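Local coordinates for protein beta-N-acetylhexosaminidase (PDB 3RCN) that probably hydrolyses terminal non-reducing N-acetyl-D-hexosamine residues from N-acetyl-beta-D-hexosaminides, as a family 20 glycoside hydrolase, at residues 410-415 against 472-477; 422-427 against 533-538; 466-471 against 509-514. All coordinates share one frame; numbering follows the deposited sequence. Where two conformers were deposited one is given.

Interaction 1: residues 410-415 against 472-477; sequences HRQADG and FPRLSA. With SO4 (sulfate ion), chain G.
Arg474 and the backbone of His410 are joined by hydrogen bonds. NH1 of Arg474 gives a bond of 2.8 Å to O of His410, and NH2 of the same guanidinium adds a weak one of 3.1 Å, so both terminal nitrogens converge on one carbonyl. NH1 sits 27° out of the plane of that carbonyl. The same two nitrogens reach further: NH2 bonds to Ala470 O, and NH1 makes a weak bond to Thr426 O. This buried contact in the family 20 catalytic barrel domain joins the loop between strands 397-400 and 422-423 to the turn between helices 464-471 and 474-483; the His410 side chain is about 10 Å from that of Glu316, the predicted proton donor.

Stacking comes next. Gln412 lays its side chain over one face of the Arg474 guanidinium, with CG 3.2 Å above the plane at its centre and the amide turned only 12° from parallel. The chain gets there by placing CG beside the backbone N (chi1 -53°) and then running out extended. Its NE2 continues to Phe469 O and to a glycerol molecule.

Water mediates the third set. One molecule, in plane at the guanidinium edge, donates to OE1 of Gln412 at 2.8 Å and accepts from Arg474 twice, from N at 3.0 Å and from NE at 2.9 Å. It thus ties Arg474, just after the cis peptide before Pro473, to the loop.

Taken together, backbone carbonyls and a water satisfy a buried arginine without any carboxylate among these partners, while a neutral amide covers one face; its positive charge is therefore probably spread over dipoles.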
loop_
_atom_site.group_PDB
_atom_site.type_symbol
_atom_site.label_atom_id
_atom_site.label_comp_id
_atom_site.label_asym_id
_atom_site.label_seq_id
_atom_site.Cartn_x
_atom_site.Cartn_y
_atom_site.Cartn_z
ATOM N N HIS A 410 0.446 13.935 18.138
ATOM C CA HIS A 410 1.157 15.037 18.783
ATOM C C HIS A 410 2.613 15.093 18.368
ATOM O O HIS A 410 3.263 14.057 18.227
ATOM C CB HIS A 410 1.084 14.962 20.313
ATOM C CG HIS A 410 -0.280 15.201 20.869
ATOM N ND1 HIS A 410 -0.504 15.431 22.208
ATOM C CD2 HIS A 410 -1.497 15.227 20.272
ATOM C CE1 HIS A 410 -1.798 15.587 22.413
ATOM N NE2 HIS A 410 -2.421 15.470 21.253
ATOM N N ARG A 411 3.117 16.318 18.236
ATOM C CA ARG A 411 4.474 16.601 17.794
ATOM C C ARG A 411 5.548 15.862 18.589
ATOM O O ARG A 411 5.445 15.727 19.802
ATOM C CB ARG A 411 4.724 18.099 17.874
ATOM C CG ARG A 411 4.752 18.648 19.279
ATOM C CD ARG A 411 4.078 19.998 19.286
ATOM N NE ARG A 411 3.908 20.540 20.630
ATOM C CZ ARG A 411 4.576 21.585 21.100
ATOM N NH1 ARG A 411 5.467 22.202 20.336
ATOM N NH2 ARG A 411 4.347 22.016 22.327
ATOM N N GLN A 412 6.579 15.391 17.885
ATOM C CA GLN A 412 7.609 14.530 18.465
ATOM C C GLN A 412 8.794 15.304 19.011
ATOM O O GLN A 412 9.711 14.727 19.587
ATOM C CB GLN A 412 8.076 13.513 17.423
ATOM C CG GLN A 412 6.901 12.773 16.832
ATOM C CD GLN A 412 7.282 11.627 15.931
ATOM O OE1 GLN A 412 8.165 10.829 16.251
ATOM N NE2 GLN A 412 6.595 11.523 14.796
ATOM N N ALA A 413 8.783 16.614 18.824
ATOM C CA ALA A 413 9.847 17.446 19.367
ATOM C C ALA A 413 9.371 18.885 19.500
ATOM O O ALA A 413 8.404 19.283 18.859
ATOM C CB ALA A 413 11.086 17.364 18.478
ATOM N N ASP A 414 10.048 19.668 20.325
ATOM C CA ASP A 414 9.735 21.086 20.399
ATOM C C ASP A 414 10.222 21.800 19.142
ATOM O O ASP A 414 11.137 21.328 18.460
ATOM C CB ASP A 414 10.374 21.715 21.637
ATOM C CG ASP A 414 11.886 21.761 21.550
ATOM O OD1 ASP A 414 12.492 22.657 22.177
ATOM O OD2 ASP A 414 12.469 20.905 20.850
ATOM N N GLY A 415 9.610 22.941 18.839
ATOM C CA GLY A 415 10.104 23.796 17.776
ATOM C C GLY A 415 9.332 23.825 16.470
ATOM O O GLY A 415 8.261 23.225 16.326
ATOM N N PHE A 472 5.632 6.141 13.875
ATOM C CA PHE A 472 6.951 5.565 14.141
ATOM C C PHE A 472 8.037 6.609 14.193
ATOM O O PHE A 472 7.947 7.626 13.500
ATOM C CB PHE A 472 7.282 4.496 13.107
ATOM C CG PHE A 472 6.406 3.297 13.204
ATOM C CD1 PHE A 472 6.676 2.308 14.138
ATOM C CD2 PHE A 472 5.292 3.169 12.387
ATOM C CE1 PHE A 472 5.864 1.198 14.253
ATOM C CE2 PHE A 472 4.476 2.058 12.488
ATOM C CZ PHE A 472 4.760 1.067 13.426
ATOM N N PRO A 473 9.098 6.349 14.975
ATOM C CA PRO A 473 9.472 5.202 15.818
ATOM C C PRO A 473 8.683 5.001 17.137
ATOM O O PRO A 473 8.835 3.958 17.772
ATOM C CB PRO A 473 10.952 5.465 16.100
ATOM C CG PRO A 473 11.026 6.957 16.177
ATOM C CD PRO A 473 10.027 7.481 15.175
ATOM N N ARG A 474 7.938 6.008 17.587
ATOM C CA ARG A 474 7.269 5.944 18.895
ATOM C C ARG A 474 6.490 4.660 19.162
ATOM O O ARG A 474 6.606 4.085 20.229
ATOM C CB ARG A 474 6.354 7.151 19.102
ATOM C CG ARG A 474 7.129 8.417 19.351
ATOM C CD ARG A 474 6.200 9.575 19.573
ATOM N NE ARG A 474 5.475 9.931 18.365
ATOM C CZ ARG A 474 4.618 10.939 18.290
ATOM N NH1 ARG A 474 4.368 11.692 19.358
ATOM N NH2 ARG A 474 4.009 11.195 17.148
ATOM N N LEU A 475 5.711 4.210 18.191
ATOM C CA LEU A 475 4.929 2.989 18.337
ATOM C C LEU A 475 5.806 1.743 18.586
ATOM O O LEU A 475 5.336 0.737 19.123
ATOM C CB LEU A 475 4.056 2.794 17.098
ATOM C CG LEU A 475 2.939 1.769 17.221
ATOM C CD1 LEU A 475 2.182 1.981 18.527
ATOM C CD2 LEU A 475 1.987 1.857 16.029
ATOM N N SER A 476 7.076 1.802 18.197
ATOM C CA SER A 476 7.985 0.695 18.468
ATOM C C SER A 476 8.328 0.648 19.953
ATOM O O SER A 476 8.343 -0.424 20.566
ATOM C CB SER A 476 9.268 0.813 17.643
ATOM O OG SER A 476 8.997 0.739 16.257
ATOM N N ALA A 477 8.613 1.816 20.521
ATOM C CA ALA A 477 8.896 1.929 21.948
ATOM C C ALA A 477 7.656 1.570 22.792
ATOM O O ALA A 477 7.741 0.860 23.803
ATOM C CB ALA A 477 9.374 3.329 22.261
HETATM S S SO4 G . 7.944 25.259 21.730
HETATM O O1 SO4 G . 8.033 25.948 20.443
HETATM O O2 SO4 G . 8.314 23.853 21.597
HETATM O O3 SO4 G . 8.852 25.902 22.674
HETATM O O4 SO4 G . 6.573 25.335 22.233
HETATM O O HOH W 1 6.700 8.423 16.227
#

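Interaction 2: residues 422-427 against 533-538; sequences VGFVTT and RDYDAE
The Phe424 ring has the start of helix 535-539 over one face and a carboxylate at its edge. CB of Tyr535 stands over that face, 4.2 Å from the ring centroid, in a CH-pi contact. The Tyr535 ring turns its own edge to Phe424 in a T-shaped pair, centroids 5.6 Å apart and planes at 84°. The carboxylate of Glu538 lies at the rim of the phenyl ring, near its plane, with OE1 3.7 Å from CE1 of Phe424. The guanidinium of Arg533 receives CZ of Phe424 over one of its faces, NH1 being 3.4 Å from CZ, though the two planes are 59° apart and do not stack. Tyr535 also stacks on His404.

At the guanidinium edge Glu538 is gripped side-on. NH1 of Arg533 meets the syn lone pair of OE1 at 2.7 Å, almost in the guanidinium plane, while NE bonds to OE2 at 3.2 Å. A bend at chi3 of Arg533 (61°) brings the guanidinium beside CZ of Phe424 and round to Glu538.

The backbones join where strand 422-423 runs beside strand 531-532 in a small parallel sheet: N of Arg533 bonds to O of Gly423 at 3.0 Å. One residue on, CA of Phe424 makes a CH...O contact with O of Arg533. The contact thus joins the region after barrel strand 397-400 to the C-terminal segment, and the Arg533 side chain is about 8 Å from that of Glu316, the predicted proton donor.

With Glu538 on NE and NH1 and a salt bridge from NH2 to Glu403, the positive charge of Arg533 is probably strongly stabilised by two carboxylates, and the two-nitrogen grip restrains its rotation.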
loop_
_atom_site.group_PDB
_atom_site.type_symbol
_atom_site.label_atom_id
_atom_site.label_comp_id
_atom_site.label_asym_id
_atom_site.label_seq_id
_atom_site.Cartn_x
_atom_site.Cartn_y
_atom_site.Cartn_z
ATOM N N VAL A 422 1.144 20.057 16.784
ATOM C CA VAL A 422 -0.063 20.159 17.583
ATOM C C VAL A 422 0.092 19.311 18.835
ATOM O O VAL A 422 0.872 18.363 18.860
ATOM C CB VAL A 422 -1.331 19.683 16.822
ATOM C CG1 VAL A 422 -1.680 20.625 15.675
ATOM C CG2 VAL A 422 -1.183 18.245 16.337
ATOM N N GLY A 423 -0.649 19.658 19.877
ATOM C CA GLY A 423 -0.607 18.896 21.102
ATOM C C GLY A 423 0.674 19.150 21.862
ATOM O O GLY A 423 1.399 20.104 21.584
ATOM N N PHE A 424 0.922 18.299 22.850
ATOM C CA PHE A 424 2.106 18.373 23.692
ATOM C C PHE A 424 3.313 17.772 22.991
ATOM O O PHE A 424 3.162 16.943 22.090
ATOM C CB PHE A 424 1.857 17.634 25.008
ATOM C CG PHE A 424 0.521 17.935 25.625
ATOM C CD1 PHE A 424 0.239 19.198 26.108
ATOM C CD2 PHE A 424 -0.453 16.955 25.709
ATOM C CE1 PHE A 424 -0.990 19.478 26.667
ATOM C CE2 PHE A 424 -1.680 17.230 26.275
ATOM C CZ PHE A 424 -1.947 18.493 26.755
ATOM N N VAL A 425 4.513 18.171 23.402
ATOM C CA VAL A 425 5.682 17.487 22.886
ATOM C C VAL A 425 5.660 16.099 23.490
ATOM O O VAL A 425 5.718 15.953 24.706
ATOM C CB VAL A 425 6.999 18.164 23.327
ATOM C CG1 VAL A 425 8.207 17.335 22.862
ATOM C CG2 VAL A 425 7.077 19.594 22.799
ATOM N N THR A 426 5.621 15.080 22.641
ATOM C CA THR A 426 5.640 13.711 23.123
ATOM C C THR A 426 6.761 12.986 22.407
ATOM O O THR A 426 6.641 12.644 21.222
ATOM C CB THR A 426 4.328 13.007 22.759
ATOM O OG1 THR A 426 3.208 13.806 23.174
ATOM C CG2 THR A 426 4.276 11.607 23.381
ATOM N N THR A 427 7.817 12.661 23.138
ATOM C CA THR A 427 9.030 12.232 22.465
ATOM C C THR A 427 9.180 10.727 22.539
ATOM O O THR A 427 8.415 10.043 23.224
ATOM C CB THR A 427 10.269 12.877 23.107
ATOM O OG1 THR A 427 10.423 12.383 24.443
ATOM C CG2 THR A 427 10.122 14.388 23.149
ATOM N N ARG A 533 0.607 22.916 22.361
ATOM C CA ARG A 533 0.147 22.831 23.739
ATOM C C ARG A 533 1.276 22.487 24.706
ATOM O O ARG A 533 2.259 21.839 24.332
ATOM C CB ARG A 533 -1.002 21.827 23.864
ATOM C CG ARG A 533 -2.241 22.269 23.116
ATOM C CD ARG A 533 -3.300 21.207 23.147
ATOM N NE ARG A 533 -3.721 20.918 24.509
ATOM C CZ ARG A 533 -4.630 20.004 24.826
ATOM N NH1 ARG A 533 -4.964 19.805 26.094
ATOM N NH2 ARG A 533 -5.208 19.290 23.869
ATOM N N ASP A 534 1.134 22.976 25.939
ATOM C CA ASP A 534 2.072 22.716 27.030
ATOM C C ASP A 534 1.335 22.178 28.255
ATOM O O ASP A 534 0.511 22.871 28.855
ATOM C CB ASP A 534 2.839 23.992 27.394
ATOM C CG ASP A 534 3.697 23.825 28.637
ATOM O OD1 ASP A 534 4.076 22.678 28.959
ATOM O OD2 ASP A 534 3.993 24.847 29.293
ATOM N N TYR A 535 1.643 20.943 28.633
ATOM C CA TYR A 535 0.871 20.250 29.662
ATOM C C TYR A 535 0.886 20.952 31.010
ATOM O O TYR A 535 -0.118 20.958 31.721
ATOM C CB TYR A 535 1.346 18.806 29.836
ATOM C CG TYR A 535 0.487 18.009 30.791
ATOM C CD1 TYR A 535 1.006 17.515 31.980
ATOM C CD2 TYR A 535 -0.856 17.773 30.512
ATOM C CE1 TYR A 535 0.213 16.792 32.866
ATOM C CE2 TYR A 535 -1.657 17.056 31.386
ATOM C CZ TYR A 535 -1.117 16.566 32.562
ATOM O OH TYR A 535 -1.913 15.847 33.431
ATOM N N ASP A 536 2.023 21.527 31.373
ATOM C CA ASP A 536 2.146 22.152 32.682
ATOM C C ASP A 536 1.328 23.438 32.745
ATOM O O ASP A 536 0.601 23.681 33.715
ATOM C CB ASP A 536 3.614 22.413 33.014
ATOM C CG ASP A 536 4.426 21.129 33.099
ATOM O OD1 ASP A 536 3.851 20.079 33.469
ATOM O OD2 ASP A 536 5.636 21.167 32.791
ATOM N N ALA A 537 1.436 24.243 31.693
ATOM C CA ALA A 537 0.690 25.492 31.603
ATOM C C ALA A 537 -0.822 25.301 31.768
ATOM O O ALA A 537 -1.509 26.184 32.285
ATOM C CB ALA A 537 1.000 26.198 30.292
ATOM N N GLU A 538 -1.337 24.156 31.332
ATOM C CA GLU A 538 -2.780 23.908 31.341
ATOM C C GLU A 538 -3.306 23.440 32.696
ATOM O O GLU A 538 -4.517 23.444 32.935
ATOM C CB GLU A 538 -3.155 22.905 30.250
ATOM C CG GLU A 538 -2.449 23.176 28.932
ATOM C CD GLU A 538 -3.191 22.618 27.737
ATOM O OE1 GLU A 538 -3.836 21.556 27.873
ATOM O OE2 GLU A 538 -3.132 23.256 26.661
#

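Interaction 3: residues 466-471 against 509-514; sequences RVQFAA and MGVEYR
Gln468 and Phe469 lie on helix 464-471 of the alpha-beta barrel and face the chain that leaves helix 491-508 after a Schellman motif ending at Gly510. The closest pair of CA atoms, Phe469 and Tyr513, is 4.4 Å apart.

The close-fitting part has two halves, and Phe469 with Arg514 makes the first. Phe469 puts CG anti to its own N (chi1 175°), which carries the ring along the helix flank to the Arg514 chain. CB of Arg514 rests over one face of the ring, 4.1 Å from its centroid, a CH-pi contact displaced toward the rim. CG follows at 3.4 Å from both CE2 and CZ of Phe469. Thus the aliphatic half of the arginine does the packing.

The looser side is made of polar ends that turn outward from the contact. The guanidinium of Arg514 leads away to a salt bridge with Glu418, Tyr513 sends its OH to Glu507, and Glu512 OE1 forms a salt bridge with Arg465, on helix 464-471 three residues before Gln468.

Gln468 is the second half of the close fit, and here the second subunit draws near: Gln468 packs on its Asp155 and Glu512 on its Phe151. CB of Gln468 lies 4.2 Å from CG1 of Val511. The amide accepts from Glu512 N and gives weakly to Gly510 O, NE2 standing 3.3 Å from that oxygen, and so spans the loop on either side of Val511.

The stronger bond of the pair runs from N of Glu512 to OE1 of Gln468, 3.0 Å long and nearly straight at 176°, the donor standing above the amide carbonyl plane, 63° out of it.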
loop_
_atom_site.group_PDB
_atom_site.type_symbol
_atom_site.label_atom_id
_atom_site.label_comp_id
_atom_site.label_asym_id
_atom_site.label_seq_id
_atom_site.Cartn_x
_atom_site.Cartn_y
_atom_site.Cartn_z
ATOM N N ARG A 466 2.347 10.111 5.921
ATOM C CA ARG A 466 2.280 10.967 7.097
ATOM C C ARG A 466 1.865 10.168 8.344
ATOM O O ARG A 466 2.387 10.379 9.443
ATOM C CB ARG A 466 1.347 12.151 6.840
ATOM C CG ARG A 466 1.913 13.163 5.855
ATOM C CD ARG A 466 2.058 14.534 6.501
ATOM N NE ARG A 466 2.874 14.463 7.701
ATOM C CZ ARG A 466 2.553 15.005 8.875
ATOM N NH1 ARG A 466 1.425 15.691 9.032
ATOM N NH2 ARG A 466 3.380 14.871 9.899
ATOM N N VAL A 467 0.943 9.228 8.171
ATOM C CA VAL A 467 0.571 8.370 9.280
ATOM C C VAL A 467 1.767 7.568 9.806
ATOM O O VAL A 467 1.925 7.380 11.019
ATOM C CB VAL A 467 -0.584 7.423 8.898
ATOM C CG1 VAL A 467 -0.680 6.278 9.898
ATOM C CG2 VAL A 467 -1.910 8.202 8.802
ATOM N N GLN A 468 2.622 7.108 8.896
ATOM C CA GLN A 468 3.811 6.340 9.285
ATOM C C GLN A 468 4.805 7.208 10.053
ATOM O O GLN A 468 5.466 6.763 10.998
ATOM C CB GLN A 468 4.484 5.735 8.051
ATOM C CG GLN A 468 3.639 4.682 7.369
ATOM C CD GLN A 468 4.335 4.083 6.175
ATOM O OE1 GLN A 468 5.174 4.729 5.543
ATOM N NE2 GLN A 468 4.004 2.835 5.863
ATOM N N PHE A 469 4.902 8.455 9.623
ATOM C CA PHE A 469 5.788 9.404 10.241
ATOM C C PHE A 469 5.303 9.615 11.686
ATOM O O PHE A 469 6.096 9.626 12.634
ATOM C CB PHE A 469 5.773 10.700 9.430
ATOM C CG PHE A 469 6.576 11.808 10.042
ATOM C CD1 PHE A 469 6.006 12.658 10.982
ATOM C CD2 PHE A 469 7.897 12.004 9.684
ATOM C CE1 PHE A 469 6.746 13.677 11.553
ATOM C CE2 PHE A 469 8.635 13.020 10.250
ATOM C CZ PHE A 469 8.059 13.855 11.189
ATOM N N ALA A 470 3.992 9.766 11.844
ATOM C CA ALA A 470 3.403 10.011 13.156
ATOM C C ALA A 470 3.578 8.801 14.053
ATOM O O ALA A 470 3.977 8.928 15.203
ATOM C CB ALA A 470 1.921 10.370 13.026
ATOM N N ALA A 471 3.299 7.620 13.519
ATOM C CA ALA A 471 3.267 6.425 14.348
ATOM C C ALA A 471 4.648 5.932 14.738
ATOM O O ALA A 471 4.826 5.347 15.806
ATOM C CB ALA A 471 2.477 5.313 13.659
HETATM N N MSE A 509 9.950 -3.119 5.930
HETATM C CA MSE A 509 8.495 -3.269 5.864
HETATM C C MSE A 509 7.814 -2.089 5.172
HETATM O O MSE A 509 6.585 -1.996 5.146
HETATM C CB MSE A 509 7.897 -3.476 7.261
HETATM C CG MSE A 509 8.387 -4.733 7.966
HETATM SE SE MSE A 509 7.283 -5.256 9.496
HETATM C CE MSE A 509 5.831 -6.117 8.514
ATOM N N GLY A 510 8.614 -1.171 4.641
ATOM C CA GLY A 510 8.084 -0.037 3.909
ATOM C C GLY A 510 7.610 1.117 4.776
ATOM O O GLY A 510 6.809 1.945 4.344
ATOM N N VAL A 511 8.108 1.199 5.999
ATOM C CA VAL A 511 7.613 2.216 6.912
ATOM C C VAL A 511 8.536 3.423 6.916
ATOM O O VAL A 511 9.684 3.303 7.320
ATOM C CB VAL A 511 7.525 1.651 8.361
ATOM C CG1 VAL A 511 7.064 2.721 9.322
ATOM C CG2 VAL A 511 6.600 0.448 8.409
ATOM N N GLU A 512 8.039 4.583 6.491
ATOM C CA GLU A 512 8.867 5.773 6.554
ATOM C C GLU A 512 8.598 6.467 7.879
ATOM O O GLU A 512 7.599 7.152 8.028
ATOM C CB GLU A 512 8.511 6.757 5.423
ATOM C CG GLU A 512 8.300 6.134 4.033
ATOM C CD GLU A 512 8.109 7.179 2.913
ATOM O OE1 GLU A 512 7.153 7.028 2.118
ATOM O OE2 GLU A 512 8.919 8.135 2.819
ATOM N N TYR A 513 9.558 6.377 8.795
ATOM C CA TYR A 513 9.402 6.888 10.146
ATOM C C TYR A 513 10.044 8.260 10.296
ATOM O O TYR A 513 10.651 8.755 9.357
ATOM C CB TYR A 513 10.050 5.904 11.113
ATOM C CG TYR A 513 11.469 5.563 10.738
ATOM C CD1 TYR A 513 11.752 4.449 9.946
ATOM C CD2 TYR A 513 12.526 6.357 11.166
ATOM C CE1 TYR A 513 13.047 4.134 9.591
ATOM C CE2 TYR A 513 13.826 6.056 10.824
ATOM C CZ TYR A 513 14.085 4.943 10.036
ATOM O OH TYR A 513 15.388 4.650 9.706
ATOM N N ARG A 514 9.922 8.873 11.475
ATOM C CA ARG A 514 10.677 10.094 11.747
ATOM C C ARG A 514 12.087 9.683 12.104
ATOM O O ARG A 514 12.280 8.942 13.061
ATOM C CB ARG A 514 10.096 10.915 12.903
ATOM C CG ARG A 514 10.607 12.371 12.911
ATOM C CD ARG A 514 10.236 13.156 14.166
ATOM N NE ARG A 514 11.238 12.959 15.211
ATOM C CZ ARG A 514 12.026 13.913 15.707
ATOM N NH1 ARG A 514 11.932 15.167 15.283
ATOM N NH2 ARG A 514 12.900 13.608 16.656
#

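In the fold
All three contacts lie on one side of the chain's centre, around the closing part of the barrel that follows strand 397-400. Interactions 1 and 3, centres about 11 Å apart, use the consecutive helices 464-471 and 474-483 and touch directly, Phe472 O meeting Arg514 N at 3.1 Å. Interactions 1 and 2, centres about 13 Å apart, join through Arg411, whose NE reaches Gly423 O and whose NH2 reaches Arg533 O. Interactions 2 and 3, centres about 22 Å apart, do not touch, so interaction 1 links them. Along the chain the segments of interaction 1 alternate with those of 2 and of 3, and the C-terminal segment returns to the 422-427 region.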